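Local coordinates for protein 5-carboxymethyl-2-hydroxymuconate semialdehyde dehydrogenase (Thermus thermophilus, PDB 2D4E) that probably catalyses the NAD-dependent oxidation of 5-carboxymethyl-2-hydroxymuconate semialdehyde to the corresponding carboxylic acid, as a member of the aldehyde dehydrogenase family, at residues F148-D151 with L155-T158; K207-L212 with F222-G227; T342-L347 with L392-F397; M460-L463 with V468-L471. All coordinates share one frame; numbering follows the deposited sequence.

Contact 1 (F148-D151 with L155-T158)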
# COMPACT_ATOMS: atom_id res chain seq x y z
N PHE C 148 -3.05 -12.26 -1.76
CA PHE C 148 -4.09 -12.23 -2.78
C PHE C 148 -4.92 -13.50 -2.67
O PHE C 148 -4.83 -14.38 -3.52
CB PHE C 148 -3.47 -12.15 -4.18
CG PHE C 148 -2.65 -10.91 -4.42
CD1 PHE C 148 -1.29 -10.90 -4.15
CD2 PHE C 148 -3.24 -9.75 -4.93
CE1 PHE C 148 -0.52 -9.76 -4.39
CE2 PHE C 148 -2.48 -8.60 -5.16
CZ PHE C 148 -1.12 -8.61 -4.89
N PRO C 149 -5.73 -13.61 -1.61
CA PRO C 149 -6.57 -14.80 -1.44
C PRO C 149 -7.64 -14.85 -2.51
O PRO C 149 -8.11 -13.81 -2.97
CB PRO C 149 -7.18 -14.61 -0.05
CG PRO C 149 -6.22 -13.67 0.64
CD PRO C 149 -5.88 -12.71 -0.46
N VAL C 150 -8.02 -16.05 -2.93
CA VAL C 150 -9.07 -16.20 -3.92
C VAL C 150 -10.17 -17.05 -3.30
O VAL C 150 -10.11 -18.28 -3.31
CB VAL C 150 -8.57 -16.88 -5.21
CG1 VAL C 150 -9.74 -17.05 -6.18
CG2 VAL C 150 -7.49 -16.03 -5.86
N ASP C 151 -11.18 -16.37 -2.75
CA ASP C 151 -12.30 -17.04 -2.10
C ASP C 151 -11.77 -18.05 -1.07
O ASP C 151 -10.86 -17.73 -0.29
CB ASP C 151 -13.18 -17.74 -3.14
CG ASP C 151 -13.63 -16.80 -4.26
OD1 ASP C 151 -13.99 -15.63 -3.96
OD2 ASP C 151 -13.63 -17.22 -5.43
N LEU C 155 -4.76 -19.44 -1.90
CA LEU C 155 -4.07 -18.41 -1.15
C LEU C 155 -2.81 -18.11 -1.93
O LEU C 155 -2.00 -19.00 -2.18
CB LEU C 155 -3.66 -18.86 0.26
CG LEU C 155 -2.71 -17.81 0.88
CD1 LEU C 155 -3.45 -16.46 1.01
CD2 LEU C 155 -2.20 -18.26 2.24
N TYR C 156 -2.67 -16.86 -2.38
CA TYR C 156 -1.46 -16.44 -3.06
C TYR C 156 -0.92 -15.35 -2.15
O TYR C 156 -1.67 -14.51 -1.66
CB TYR C 156 -1.75 -15.79 -4.43
CG TYR C 156 -2.28 -16.71 -5.50
CD1 TYR C 156 -3.62 -17.08 -5.52
CD2 TYR C 156 -1.44 -17.18 -6.51
CE1 TYR C 156 -4.12 -17.90 -6.53
CE2 TYR C 156 -1.93 -18.00 -7.52
CZ TYR C 156 -3.27 -18.35 -7.53
OH TYR C 156 -3.76 -19.16 -8.53
N TYR C 157 0.38 -15.38 -1.90
CA TYR C 157 0.97 -14.35 -1.08
C TYR C 157 2.32 -14.04 -1.69
O TYR C 157 2.91 -14.87 -2.37
CB TYR C 157 1.07 -14.79 0.39
CG TYR C 157 2.08 -15.88 0.71
CD1 TYR C 157 3.41 -15.57 0.97
CD2 TYR C 157 1.69 -17.21 0.81
CE1 TYR C 157 4.34 -16.55 1.33
CE2 TYR C 157 2.60 -18.21 1.17
CZ TYR C 157 3.92 -17.87 1.42
OH TYR C 157 4.82 -18.84 1.79
N THR C 158 2.79 -12.81 -1.48
CA THR C 158 4.06 -12.40 -2.04
C THR C 158 5.02 -11.95 -0.96
O THR C 158 4.62 -11.39 0.06
CB THR C 158 3.86 -11.25 -3.04
OG1 THR C 158 3.21 -10.17 -2.37
CG2 THR C 158 3.01 -11.70 -4.22

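Contact 2 (K207-L212 with F222-G227)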
# COMPACT_ATOMS: atom_id res chain seq x y z
N LYS C 207 38.44 5.50 3.72
CA LYS C 207 38.15 5.86 5.10
C LYS C 207 36.84 5.20 5.55
O LYS C 207 36.73 4.68 6.67
CB LYS C 207 38.03 7.39 5.23
CG LYS C 207 37.75 7.87 6.64
CD LYS C 207 38.88 7.51 7.61
CE LYS C 207 38.59 8.06 9.00
NZ LYS C 207 39.73 7.86 9.93
N LEU C 208 35.86 5.21 4.65
CA LEU C 208 34.57 4.61 4.92
C LEU C 208 34.76 3.12 5.19
O LEU C 208 34.14 2.56 6.10
CB LEU C 208 33.63 4.81 3.73
CG LEU C 208 32.25 4.15 3.82
CD1 LEU C 208 31.51 4.66 5.05
CD2 LEU C 208 31.45 4.44 2.54
N ALA C 209 35.62 2.47 4.40
CA ALA C 209 35.88 1.05 4.61
C ALA C 209 36.46 0.84 6.01
O ALA C 209 36.12 -0.13 6.68
CB ALA C 209 36.85 0.54 3.56
N GLU C 210 37.32 1.76 6.44
CA GLU C 210 37.92 1.64 7.77
C GLU C 210 36.81 1.62 8.81
O GLU C 210 36.81 0.80 9.72
CB GLU C 210 38.86 2.81 8.06
CG GLU C 210 40.09 2.85 7.16
CD GLU C 210 41.08 3.93 7.58
OE1 GLU C 210 42.06 4.15 6.84
OE2 GLU C 210 40.89 4.54 8.65
N ILE C 211 35.86 2.53 8.65
CA ILE C 211 34.73 2.64 9.56
C ILE C 211 33.86 1.39 9.54
O ILE C 211 33.47 0.89 10.59
CB ILE C 211 33.89 3.89 9.23
CG1 ILE C 211 34.71 5.15 9.54
CG2 ILE C 211 32.58 3.87 10.01
CD1 ILE C 211 34.06 6.44 9.11
N LEU C 212 33.54 0.88 8.36
CA LEU C 212 32.73 -0.33 8.30
C LEU C 212 33.46 -1.49 8.97
O LEU C 212 32.83 -2.39 9.52
CB LEU C 212 32.36 -0.69 6.86
CG LEU C 212 31.00 -0.12 6.42
CD1 LEU C 212 31.00 1.41 6.56
CD2 LEU C 212 30.70 -0.53 4.99
N PHE C 222 31.28 -6.07 2.75
CA PHE C 222 31.58 -4.81 2.07
C PHE C 222 33.01 -4.81 1.53
O PHE C 222 33.97 -5.01 2.28
CB PHE C 222 31.38 -3.61 3.00
CG PHE C 222 31.79 -2.30 2.38
CD1 PHE C 222 33.09 -1.81 2.55
CD2 PHE C 222 30.90 -1.58 1.59
CE1 PHE C 222 33.49 -0.62 1.94
CE2 PHE C 222 31.29 -0.39 0.97
CZ PHE C 222 32.59 0.09 1.15
N ASN C 223 33.14 -4.59 0.23
CA ASN C 223 34.44 -4.57 -0.43
C ASN C 223 34.64 -3.28 -1.20
O ASN C 223 33.69 -2.70 -1.71
CB ASN C 223 34.56 -5.75 -1.38
CG ASN C 223 34.26 -7.06 -0.71
OD1 ASN C 223 35.17 -7.73 -0.21
ND2 ASN C 223 32.99 -7.42 -0.66
N LEU C 224 35.90 -2.87 -1.29
CA LEU C 224 36.25 -1.65 -1.99
C LEU C 224 37.41 -1.86 -2.95
O LEU C 224 38.41 -2.48 -2.61
CB LEU C 224 36.64 -0.57 -0.98
CG LEU C 224 37.47 0.59 -1.51
CD1 LEU C 224 36.64 1.41 -2.49
CD2 LEU C 224 37.94 1.45 -0.35
N VAL C 225 37.25 -1.35 -4.17
CA VAL C 225 38.30 -1.44 -5.17
C VAL C 225 38.49 -0.06 -5.79
O VAL C 225 37.60 0.47 -6.44
CB VAL C 225 37.95 -2.44 -6.29
CG1 VAL C 225 39.10 -2.52 -7.28
CG2 VAL C 225 37.68 -3.82 -5.70
N GLN C 226 39.66 0.53 -5.56
CA GLN C 226 39.98 1.84 -6.09
C GLN C 226 40.48 1.66 -7.52
O GLN C 226 41.06 0.63 -7.85
CB GLN C 226 41.07 2.51 -5.25
CG GLN C 226 40.69 2.76 -3.81
CD GLN C 226 39.84 4.00 -3.64
OE1 GLN C 226 39.34 4.57 -4.61
NE2 GLN C 226 39.67 4.43 -2.39
N GLY C 227 40.27 2.66 -8.37
CA GLY C 227 40.74 2.54 -9.73
C GLY C 227 39.96 3.32 -10.76
O GLY C 227 38.91 3.90 -10.47

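Contact 3 (T342-L347 with L392-F397)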
# COMPACT_ATOMS: atom_id res chain seq x y z
N THR C 342 34.41 31.59 2.22
CA THR C 342 34.21 31.09 0.86
C THR C 342 32.79 30.58 0.59
O THR C 342 32.20 29.91 1.44
CB THR C 342 35.19 29.95 0.55
OG1 THR C 342 36.54 30.41 0.71
CG2 THR C 342 34.98 29.44 -0.87
N GLU C 343 32.26 30.90 -0.59
CA GLU C 343 30.94 30.43 -0.97
C GLU C 343 31.10 29.49 -2.16
O GLU C 343 30.40 28.48 -2.28
CB GLU C 343 30.02 31.60 -1.35
CG GLU C 343 29.69 32.52 -0.18
CD GLU C 343 28.79 33.67 -0.57
OE1 GLU C 343 27.61 33.68 -0.15
OE2 GLU C 343 29.25 34.56 -1.31
N VAL C 344 32.05 29.82 -3.04
CA VAL C 344 32.34 28.99 -4.20
C VAL C 344 33.82 28.64 -4.21
O VAL C 344 34.68 29.52 -4.19
CB VAL C 344 31.96 29.71 -5.53
CG1 VAL C 344 32.62 29.01 -6.71
CG2 VAL C 344 30.45 29.69 -5.71
N GLY C 345 34.10 27.34 -4.23
CA GLY C 345 35.47 26.87 -4.24
C GLY C 345 35.91 26.48 -5.64
O GLY C 345 35.27 26.86 -6.62
N PRO C 346 37.01 25.72 -5.76
CA PRO C 346 37.54 25.29 -7.05
C PRO C 346 36.88 24.02 -7.59
O PRO C 346 36.30 23.24 -6.83
CB PRO C 346 39.01 25.06 -6.74
CG PRO C 346 38.93 24.43 -5.38
CD PRO C 346 37.89 25.29 -4.66
N LEU C 347 36.97 23.84 -8.90
CA LEU C 347 36.41 22.66 -9.54
C LEU C 347 37.34 21.49 -9.24
O LEU C 347 38.51 21.67 -8.89
CB LEU C 347 36.25 22.88 -11.04
CG LEU C 347 35.35 24.08 -11.38
CD1 LEU C 347 35.10 24.14 -12.87
CD2 LEU C 347 34.03 23.95 -10.62
N LEU C 392 36.76 28.79 -11.03
CA LEU C 392 36.01 29.40 -12.12
C LEU C 392 35.05 30.41 -11.50
O LEU C 392 34.44 30.15 -10.47
CB LEU C 392 35.20 28.35 -12.88
CG LEU C 392 34.42 28.96 -14.07
CD1 LEU C 392 35.40 29.32 -15.18
CD2 LEU C 392 33.37 27.98 -14.57
N LEU C 393 34.94 31.57 -12.14
CA LEU C 393 34.04 32.60 -11.65
C LEU C 393 32.59 32.19 -11.93
O LEU C 393 32.29 31.61 -12.98
CB LEU C 393 34.32 33.93 -12.34
CG LEU C 393 35.63 34.67 -12.05
CD1 LEU C 393 35.78 35.81 -13.05
CD2 LEU C 393 35.62 35.21 -10.62
N PRO C 394 31.68 32.45 -10.97
CA PRO C 394 30.29 32.09 -11.22
C PRO C 394 29.94 32.78 -12.55
O PRO C 394 30.23 33.96 -12.74
CB PRO C 394 29.58 32.69 -10.02
CG PRO C 394 30.57 32.42 -8.92
CD PRO C 394 31.89 32.82 -9.55
N THR C 395 29.31 32.04 -13.45
CA THR C 395 29.00 32.54 -14.79
C THR C 395 27.51 32.55 -15.16
O THR C 395 26.79 31.60 -14.88
CB THR C 395 29.78 31.70 -15.83
OG1 THR C 395 31.17 31.73 -15.51
CG2 THR C 395 29.57 32.24 -17.25
N VAL C 396 27.08 33.62 -15.82
CA VAL C 396 25.69 33.76 -16.25
C VAL C 396 25.61 34.21 -17.71
O VAL C 396 26.24 35.20 -18.09
CB VAL C 396 24.90 34.81 -15.42
CG1 VAL C 396 23.47 34.90 -15.92
CG2 VAL C 396 24.92 34.45 -13.95
N PHE C 397 24.84 33.47 -18.50
CA PHE C 397 24.62 33.78 -19.92
C PHE C 397 23.14 34.03 -20.14
O PHE C 397 22.31 33.59 -19.35
CB PHE C 397 24.95 32.58 -20.82
CG PHE C 397 26.40 32.42 -21.15
CD1 PHE C 397 27.17 31.44 -20.52
CD2 PHE C 397 26.98 33.17 -22.18
CE1 PHE C 397 28.49 31.21 -20.90
CE2 PHE C 397 28.30 32.95 -22.57
CZ PHE C 397 29.06 31.96 -21.93
O HOH W 1 35.04 27.61 -9.38

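Contact 4 (M460-L463 with V468-L471)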
# COMPACT_ATOMS: atom_id res chain seq x y z
N MET C 460 11.63 14.70 -10.16
CA MET C 460 11.33 15.56 -9.01
C MET C 460 10.98 17.00 -9.38
O MET C 460 11.69 17.64 -10.15
CB MET C 460 12.53 15.63 -8.05
CG MET C 460 12.71 14.45 -7.11
SD MET C 460 13.29 13.00 -7.96
CE MET C 460 14.76 13.63 -8.74
N VAL C 461 9.89 17.51 -8.82
CA VAL C 461 9.48 18.89 -9.07
C VAL C 461 9.37 19.59 -7.72
O VAL C 461 8.76 19.07 -6.78
CB VAL C 461 8.13 18.98 -9.80
CG1 VAL C 461 7.69 20.44 -9.91
CG2 VAL C 461 8.24 18.36 -11.20
N TYR C 462 9.98 20.77 -7.63
CA TYR C 462 9.94 21.57 -6.41
C TYR C 462 9.17 22.85 -6.72
O TYR C 462 9.50 23.58 -7.66
CB TYR C 462 11.35 21.89 -5.94
CG TYR C 462 12.12 20.66 -5.51
CD1 TYR C 462 12.04 20.18 -4.21
CD2 TYR C 462 12.88 19.94 -6.44
CE1 TYR C 462 12.69 19.00 -3.83
CE2 TYR C 462 13.54 18.78 -6.07
CZ TYR C 462 13.44 18.31 -4.77
OH TYR C 462 14.10 17.16 -4.42
N LEU C 463 8.14 23.10 -5.92
CA LEU C 463 7.32 24.28 -6.10
C LEU C 463 7.71 25.33 -5.07
O LEU C 463 7.66 25.08 -3.87
CB LEU C 463 5.84 23.93 -5.95
CG LEU C 463 5.31 22.86 -6.92
CD1 LEU C 463 3.83 22.61 -6.65
CD2 LEU C 463 5.53 23.33 -8.36
N VAL C 468 14.92 20.53 -1.47
CA VAL C 468 14.79 20.10 -0.08
C VAL C 468 14.25 18.67 -0.09
O VAL C 468 13.09 18.45 -0.43
CB VAL C 468 13.80 21.00 0.71
CG1 VAL C 468 13.75 20.56 2.19
CG2 VAL C 468 14.23 22.47 0.61
N ARG C 469 15.08 17.72 0.30
CA ARG C 469 14.70 16.31 0.26
C ARG C 469 14.04 15.68 1.48
O ARG C 469 14.26 16.09 2.63
CB ARG C 469 15.93 15.48 -0.12
CG ARG C 469 16.50 15.84 -1.48
CD ARG C 469 15.99 14.92 -2.58
NE ARG C 469 16.60 13.59 -2.50
CZ ARG C 469 16.00 12.51 -2.00
NH1 ARG C 469 14.75 12.58 -1.56
NH2 ARG C 469 16.65 11.35 -1.97
N HIS C 470 13.21 14.68 1.20
CA HIS C 470 12.50 13.90 2.21
C HIS C 470 12.77 12.45 1.76
O HIS C 470 12.20 11.96 0.78
CB HIS C 470 11.01 14.21 2.19
CG HIS C 470 10.24 13.55 3.30
ND1 HIS C 470 10.73 13.45 4.58
CD2 HIS C 470 9.01 12.98 3.31
CE1 HIS C 470 9.83 12.84 5.34
NE2 HIS C 470 8.78 12.55 4.60
N LEU C 471 13.67 11.80 2.49
CA LEU C 471 14.14 10.46 2.18
C LEU C 471 13.16 9.37 1.77
O LEU C 471 13.50 8.52 0.94
CB LEU C 471 15.02 9.96 3.33
CG LEU C 471 16.23 10.87 3.60
CD1 LEU C 471 17.19 10.17 4.55
CD2 LEU C 471 16.93 11.20 2.29

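Contact 1 (F148-D151 with L155-T158)
Phe148 and Tyr156 face each other as an antiparallel pair in the beta arm that projects from the body of an aldehyde dehydrogenase and joins its subunits. Phe148 N donates to Tyr156 O over 2.6 Å, a short and nearly straight bond (173° at the hydrogen). The return bond, Tyr156 N to Phe148 O, is weak at 3.5 Å. Phe148 O also lies at the edge of the tyrosine ring, 3.6 Å from Tyr156 CD1. With CG of Tyr156 beside its backbone N (chi1 -68°), the ring extends along 148-151 as far as Val150, whose CG2 meets CE1 obliquely at 3.9 Å. Pro149 CG and Leu155 CD1 lie alongside one another, 3.9 Å apart. The CG2 methyl of Thr158 sits at the edge of the Phe148 ring, 4.0 Å from CE1. Tyr156 OH bonds to Val468 O of the second subunit. An alanine in place of Tyr156 would probably leave that carbonyl without its hydroxyl mate and take the tyrosine ring away from Val150 CG2. The pairing rests on one short backbone bond and one weak one, apolar side chains flank it, and the tyrosine hydroxyl carries polar chemistry across the interface.

Contact 2 (K207-L212 with F222-G227)
The Phe222 ring has Leu212 CD2 over one face and Ala209 CB at its edge. Leu212 CD2 stands 3.6 Å from the ring centroid, 22° off the normal, and makes a CH-pi contact. It is shifted toward the rim, so its closest ring atom is Phe222 CG at 3.3 Å, which is tight. Leu212 and Phe222 cross at about a right angle. Ala209 CB lies near the ring plane, 3.9 Å from Phe222 CE1. The same methyl group reaches Leu224 CD2 at 4.2 Å. CB of Phe222 points toward the helix, and with CG anti to the backbone N (chi1 175°) the ring is carried under Leu212 and beside Ala209. Ile183 of helix 175-188 also touches Phe222. The contact belongs to a beta-alpha-beta crossover of the Rossmann-type NAD-binding domain, in which helix 203-214 follows strand 193-196 and packs nearly antiparallel to strand 222-224, with the short axes 9.3 Å apart. An alanine at Phe222 would probably open a gap under Leu212 and take away the edge that Ala209 rests on. No hydrogen bond crosses; between these two segments the contact is wholly apolar, with the ring filling the space beside Ala209.

Contact 3 (T342-L347 with L392-F397)
Val344 reaches toward 392-397 with both of its methyl groups. Its CB is aimed at that segment, and the chain forks there. CG1, roughly anti to the backbone N (chi1 164°), comes to 4.3 Å from Leu392 O. CG2 takes the other branch and meets the ring of Pro394, 4.2 Å from its CG. The two methyls thus touch 392-397 at two points, the carbonyl of Leu392 and the ring of Pro394. Ile332 of the same chain and Phe513 of the second subunit also pack on it. Leu347 makes the second apolar touch. Its CB heads the same way, and CD1 at the tip ends 4.2 Å from Leu392 CB. Leu353 of helix 350-365 packs on both of these leucines. The contact ties the loop between helices 315-331 and 350-365 to the segment that leads into strand 395-398. That strand is part of the large mixed sheet of the catalytic domain in this family. No direct hydrogen bond joins the two segments. A water links them instead: it donates to Gly345 O at 2.9 Å and accepts from Leu392 N at 2.7 Å, so two buried backbone groups find a partner through it. At the start of the strand, Thr395 OG1 donates to Leu393 O over 2.8 Å, from 30° off the carbonyl plane. The same hydroxyl also bonds to Gly374 N.

Contact 4 (M460-L463 with V468-L471)
Tyr462 is brought to 468-471 by a first torsion that sets CG beside the backbone N, anti to the carbonyl carbon (chi1 -66°). Arg469 comes to meet it with a chain bent twice, at chi2 (-96°, away from a staggered value) and again at chi3. The bend presents the aliphatic part of the arginine to the tyrosine hydroxyl. Tyr462 OH lies 3.5 Å from Arg469 CD and 4.0 Å from Arg469 CG. The two side chains cross at a slant, and the guanidinium plane is turned 51° from the ring. The tyrosine therefore meets the arginine through its methylene carbons. The other touch is made by the ring edge. Val468 O lies near the ring plane, 3.5 Å from Tyr462 CE1, and Val468 N is 3.6 Å from the same carbon. The same carbonyl accepts a hydrogen bond from Tyr156 OH of the second subunit. It is the valine backbone that meets the ring here, while its side chain stays farther off. No hydrogen bond crosses between the two segments. Tyr440 meets the Tyr462 ring nearly parallel, and Trp181 and Phe475 pack on Arg469. The arginine side chain is about 8 Å from the bound NAD, so the loop runs close to the cofactor. Strand 460-463 is the outermost strand of the catalytic-domain sheet within this chain. Its residues Met460 to Tyr462 pair in parallel with a strand of the second subunit, and Tyr462 packs on Ala502 there. Such a sheet, continued across the dimer interface, is characteristic of aldehyde dehydrogenases.

How the contacts relate
Contacts 1, 2 and 3 are buried; contact 2 is touched by no other chain, whereas other subunits help to bury contact 1. Contact 1 lies far out, about 40 Å from the chain centre. Contact 4 is only partly buried. Contacts 3 and 4 both reach the same large sheet, contact 3 at the lead into strand 395-398 and contact 4 on strand 460-463; contact 2 belongs to the parallel sheet of the NAD-binding domain. The chemistry follows the place. Contact 1 rests on backbone pairing, contact 2 on apolar fit, contact 3 on sparse apolar touches and a water, contact 4 on a ring edge against backbone. Contacts 1, 3 and 4 all touch the second subunit.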